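Local coordinates for protein ParA (PDB 3EZF) that is a P-loop ATPase of plasmid partition that, in its ADP-bound state, probably acts as a transcriptional regulator through a winged helix-turn-helix DNA-binding domain, at residues A[62-65]-A[66-70]; A[94-98]-A[99-103]. All blocks are in the same frame, centred on the assembly; numbering follows the deposited sequence.

The two contacts follow one another along the chain in the winged helix-turn-helix region, their centres about 13 Å apart. Contact 1 lies near the C-terminal end of helix 57-69, and contact 2 closes helix 89-98. Their helices touch where His98 of contact 2 meets Glu66 and Met67 of contact 1: Met67 CG lies 3.4 Å from His98 ND1, and Glu66 OE2 packs on His98 CE1. Farther up helix 89-98, Met67 CE reaches 3.6 Å from Asp94 O. A sulfate ion, probably from the crystallisation liquor, is bound by Arg99 of contact 2 and by Arg58, whose guanidinium also bonds Gln62 of contact 1. The side chain of Gln62 itself is about 5 Å from the ion.

Contact 1: residues A[62-65]-A[66-70]; sequences QAIK and EMEED. Unlike the reference sequence in segment 66-70: Glu69 (reference Asp), Asp70 (reference Gly).
Gln62 and Glu66 run side by side, one helical turn apart, and point the same way. Gln62 NE2 donates to Glu66 OE1 over 3.2 Å, a bent bond that meets the oxygen from above the carboxylate plane. The amide and carboxylate planes are turned 47° against each other, and the acceptor sits somewhat out of the amide plane as well. What sets the two chains alongside is their first torsions: Gln62 has CG anti to the backbone N (chi1 -171°), whereas CG of Glu66 is anti to the carbonyl carbon (chi1 -64°), and both extend from there. The other polar atom of the Gln62 amide, OE1, accepts from Arg58, so both have a partner, which is consistent with the modelled flip.

Two further pairs repeat the i to i+4 spacing. The branch CG2 of Ile64 rests against the carboxylate carbon CD of Glu68 at 3.7 Å, an aliphatic methyl alongside a polar group whose OE2 is hydrogen-bonded to Tyr85. Lys65 and Glu69 also lie side by side and point the same way, but meet through the aliphatic part: Lys65 CG is 3.5 Å from Glu69 OE2. The lysine chain bends at chi3 and chi4, and Lys65 NZ ends 6.3 Å from Glu69 OE2, with no contact between the charges.

Beneath the side chains, Glu66 N, Met67 N, Glu68 N and Glu69 N bond to the carbonyl oxygens of Gln62, Ala63, Ile64 and Lys65. The bond from Met67 N to Ala63 O, 2.8 Å, belongs to the buried face, where Ala63 packs on Ile95 of helix 89-98 and Ile64 and Met67 pack on Phe74. The arrangement is that of an amphipathic alpha helix, probably the recognition helix of the winged helix-turn-helix, near its C-terminal end.

Contact 2: residues A[94-98]-A[99-103]; sequences DIYAH and RKIPK. With SO4 (sulfate ion), chain H.
Ile95 enters the contact through its backbone: its carbonyl oxygen accepts Arg99 N at 2.9 Å, the last i to i+4 bond of helix 89-98. Arg99 is the first residue to leave helical angles. Its chain turns at chi2 (44°) and carries the guanidinium to the sulfate, whose O3 lies at the guanidinium edge, close to its plane. That one oxygen takes both donors, Arg99 NH1 at 3.0 Å and Arg99 NH2 at 3.1 Å. Arg58 NH1 holds the same ion from helix 57-69, and the anion would be expected to offset the closeness of the two arginines.

Tyr96 comes next and does double duty. Its carbonyl oxygen receives Ile101 N at 2.9 Å in a nearly straight bond, and its ring edge takes the methyl CD1 of Ile101, 3.3 Å from Tyr96 CD2 and near the ring plane. The isoleucine arrives there with CG1 anti to its own carbonyl carbon (chi1 -63°) and the chain then extended. The phenol end of Tyr96 is tied to Pro53 O, and the side chain also packs on Leu52 and Leu55.

At Ala97 the carbonyl oxygen is approached by Lys100 N at 2.9 Å, although the placement of that nitrogen is less certain. Lys103 NZ comes to 4.1 Å from Ala97 CB, the ammonium group being held by a salt bridge to Asp146. His98 is the last helical residue, with CG anti to its backbone N.

With Lys100 at positive phi (47°) as the C-prime residue, the pair of bonds Ile101 to Tyr96 and Lys100 to Ala97 forms a Schellman motif, a C-terminal cap after which the chain runs on toward strand 112-116 of the parallel sheet, probably the link to the P-loop ATPase fold.

Contact 1: residues A[62-65]-A[66-70]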
# COMPACT_ATOMS: atom_id res chain seq x y z
N GLN A 62 17.10 31.33 -36.22
CA GLN A 62 17.25 32.76 -35.99
C GLN A 62 17.45 33.00 -34.51
O GLN A 62 18.24 33.85 -34.11
CB GLN A 62 16.01 33.49 -36.47
CG GLN A 62 16.14 34.99 -36.48
CD GLN A 62 14.81 35.66 -36.77
OE1 GLN A 62 14.16 35.38 -37.78
NE2 GLN A 62 14.38 36.55 -35.88
N ALA A 63 16.72 32.26 -33.69
CA ALA A 63 16.84 32.38 -32.23
C ALA A 63 18.27 32.01 -31.83
O ALA A 63 18.92 32.76 -31.09
CB ALA A 63 15.86 31.45 -31.54
N ILE A 64 18.75 30.87 -32.31
CA ILE A 64 20.10 30.42 -31.98
C ILE A 64 21.15 31.42 -32.46
O ILE A 64 22.02 31.81 -31.69
CB ILE A 64 20.38 29.03 -32.58
CG1 ILE A 64 19.59 27.98 -31.79
CG2 ILE A 64 21.87 28.72 -32.53
CD1 ILE A 64 19.88 26.56 -32.15
N LYS A 65 21.06 31.84 -33.71
CA LYS A 65 22.00 32.82 -34.27
C LYS A 65 22.03 34.05 -33.36
O LYS A 65 23.07 34.42 -32.82
CB LYS A 65 21.55 33.23 -35.68
CG LYS A 65 22.32 34.42 -36.27
CD LYS A 65 21.56 35.12 -37.41
CE LYS A 65 21.79 34.50 -38.79
NZ LYS A 65 20.87 33.39 -39.13
N GLU A 66 20.87 34.67 -33.19
CA GLU A 66 20.78 35.85 -32.36
C GLU A 66 21.35 35.62 -30.96
O GLU A 66 22.15 36.42 -30.49
CB GLU A 66 19.32 36.31 -32.25
CG GLU A 66 18.70 36.77 -33.56
CD GLU A 66 17.34 37.43 -33.38
OE1 GLU A 66 16.84 38.03 -34.37
OE2 GLU A 66 16.77 37.37 -32.25
N MET A 67 20.93 34.54 -30.31
CA MET A 67 21.37 34.22 -28.95
C MET A 67 22.87 33.99 -28.79
O MET A 67 23.44 34.34 -27.75
CB MET A 67 20.63 32.99 -28.42
CG MET A 67 19.25 33.29 -27.84
SD MET A 67 18.25 31.80 -27.66
CE MET A 67 18.65 31.27 -26.00
N GLU A 68 23.50 33.39 -29.78
CA GLU A 68 24.94 33.14 -29.71
C GLU A 68 25.67 34.43 -30.04
O GLU A 68 26.82 34.62 -29.63
CB GLU A 68 25.37 32.06 -30.70
CG GLU A 68 24.77 30.71 -30.46
CD GLU A 68 25.31 29.70 -31.45
OE1 GLU A 68 25.61 30.12 -32.58
OE2 GLU A 68 25.41 28.50 -31.09
N GLU A 69 25.00 35.30 -30.79
CA GLU A 69 25.58 36.57 -31.18
C GLU A 69 26.03 37.33 -29.91
O GLU A 69 26.94 38.15 -29.95
CB GLU A 69 24.58 37.36 -32.07
CG GLU A 69 25.26 37.83 -33.41
CD GLU A 69 24.41 37.61 -34.72
OE1 GLU A 69 23.33 38.24 -34.92
OE2 GLU A 69 24.82 36.78 -35.57
N ASP A 70 25.44 36.99 -28.76
CA ASP A 70 25.84 37.64 -27.52
C ASP A 70 25.94 36.68 -26.33
O ASP A 70 25.33 36.90 -25.28
CB ASP A 70 24.87 38.78 -27.20
CG ASP A 70 23.53 38.29 -26.76
OD1 ASP A 70 23.05 37.29 -27.34
OD2 ASP A 70 22.95 38.90 -25.83

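Contact 2: residues A[94-98]-A[99-103]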
# COMPACT_ATOMS: atom_id res chain seq x y z
N ASP A 94 14.89 28.48 -23.00
CA ASP A 94 15.54 29.76 -23.18
C ASP A 94 15.27 30.37 -24.56
O ASP A 94 15.29 31.59 -24.72
CB ASP A 94 17.04 29.64 -22.92
CG ASP A 94 17.37 29.51 -21.43
OD1 ASP A 94 16.63 30.07 -20.59
OD2 ASP A 94 18.37 28.85 -21.11
N ILE A 95 15.02 29.52 -25.56
CA ILE A 95 14.73 30.01 -26.90
C ILE A 95 13.33 30.59 -26.87
O ILE A 95 13.06 31.61 -27.50
CB ILE A 95 14.77 28.88 -27.96
CG1 ILE A 95 16.22 28.61 -28.40
CG2 ILE A 95 13.92 29.26 -29.17
CD1 ILE A 95 16.37 27.46 -29.33
N TYR A 96 12.44 29.92 -26.13
CA TYR A 96 11.05 30.38 -26.00
C TYR A 96 11.07 31.69 -25.22
O TYR A 96 10.19 32.55 -25.40
CB TYR A 96 10.20 29.37 -25.22
CG TYR A 96 9.57 28.27 -26.04
CD1 TYR A 96 9.95 26.94 -25.86
CD2 TYR A 96 8.56 28.55 -26.96
CE1 TYR A 96 9.33 25.93 -26.58
CE2 TYR A 96 7.93 27.54 -27.69
CZ TYR A 96 8.32 26.23 -27.49
OH TYR A 96 7.72 25.21 -28.21
N ALA A 97 12.05 31.83 -24.34
CA ALA A 97 12.16 33.03 -23.52
C ALA A 97 12.71 34.16 -24.38
O ALA A 97 12.26 35.31 -24.28
CB ALA A 97 13.06 32.78 -22.33
N HIS A 98 13.67 33.84 -25.23
CA HIS A 98 14.25 34.84 -26.10
C HIS A 98 13.15 35.31 -27.05
O HIS A 98 13.05 36.49 -27.36
CB HIS A 98 15.40 34.23 -26.88
CG HIS A 98 16.03 35.17 -27.84
ND1 HIS A 98 16.49 34.76 -29.08
CD2 HIS A 98 16.25 36.50 -27.78
CE1 HIS A 98 16.96 35.81 -29.73
NE2 HIS A 98 16.83 36.87 -28.96
N ARG A 99 12.31 34.38 -27.50
CA ARG A 99 11.20 34.69 -28.40
C ARG A 99 10.09 35.41 -27.65
O ARG A 99 8.97 35.57 -28.15
CB ARG A 99 10.66 33.39 -29.00
CG ARG A 99 10.73 33.33 -30.51
CD ARG A 99 12.08 33.85 -30.99
NE ARG A 99 12.17 33.96 -32.45
CZ ARG A 99 11.23 34.48 -33.22
NH1 ARG A 99 10.10 34.94 -32.70
NH2 ARG A 99 11.42 34.54 -34.54
N LYS A 100 10.41 35.83 -26.43
CA LYS A 100 9.47 36.52 -25.55
C LYS A 100 8.08 35.89 -25.45
O LYS A 100 7.08 36.59 -25.46
CB LYS A 100 9.34 37.99 -25.96
CG LYS A 100 10.46 38.86 -25.40
CD LYS A 100 10.19 40.34 -25.57
CE LYS A 100 10.41 40.82 -27.00
NZ LYS A 100 10.16 42.30 -27.10
N ILE A 101 8.04 34.56 -25.33
CA ILE A 101 6.77 33.84 -25.19
C ILE A 101 6.53 33.63 -23.70
O ILE A 101 7.27 32.91 -23.03
CB ILE A 101 6.82 32.47 -25.89
CG1 ILE A 101 7.04 32.67 -27.39
CG2 ILE A 101 5.53 31.72 -25.64
CD1 ILE A 101 7.40 31.40 -28.11
N PRO A 102 5.48 34.25 -23.16
CA PRO A 102 5.15 34.14 -21.73
C PRO A 102 5.20 32.73 -21.14
O PRO A 102 4.73 31.77 -21.76
CB PRO A 102 3.76 34.77 -21.65
CG PRO A 102 3.17 34.48 -22.99
CD PRO A 102 4.33 34.79 -23.91
N LYS A 103 5.77 32.63 -19.94
CA LYS A 103 5.87 31.36 -19.20
C LYS A 103 4.61 31.19 -18.37
O LYS A 103 3.86 32.14 -18.15
CB LYS A 103 7.06 31.37 -18.24
CG LYS A 103 8.41 31.44 -18.89
CD LYS A 103 9.45 32.00 -17.92
CE LYS A 103 10.82 32.19 -18.58
NZ LYS A 103 11.44 30.92 -19.04
S SO4 H . 8.65 36.95 -36.24
O1 SO4 H . 10.01 37.44 -36.55
O2 SO4 H . 7.83 38.07 -35.71
O3 SO4 H . 8.74 35.88 -35.23
O4 SO4 H . 8.01 36.42 -37.46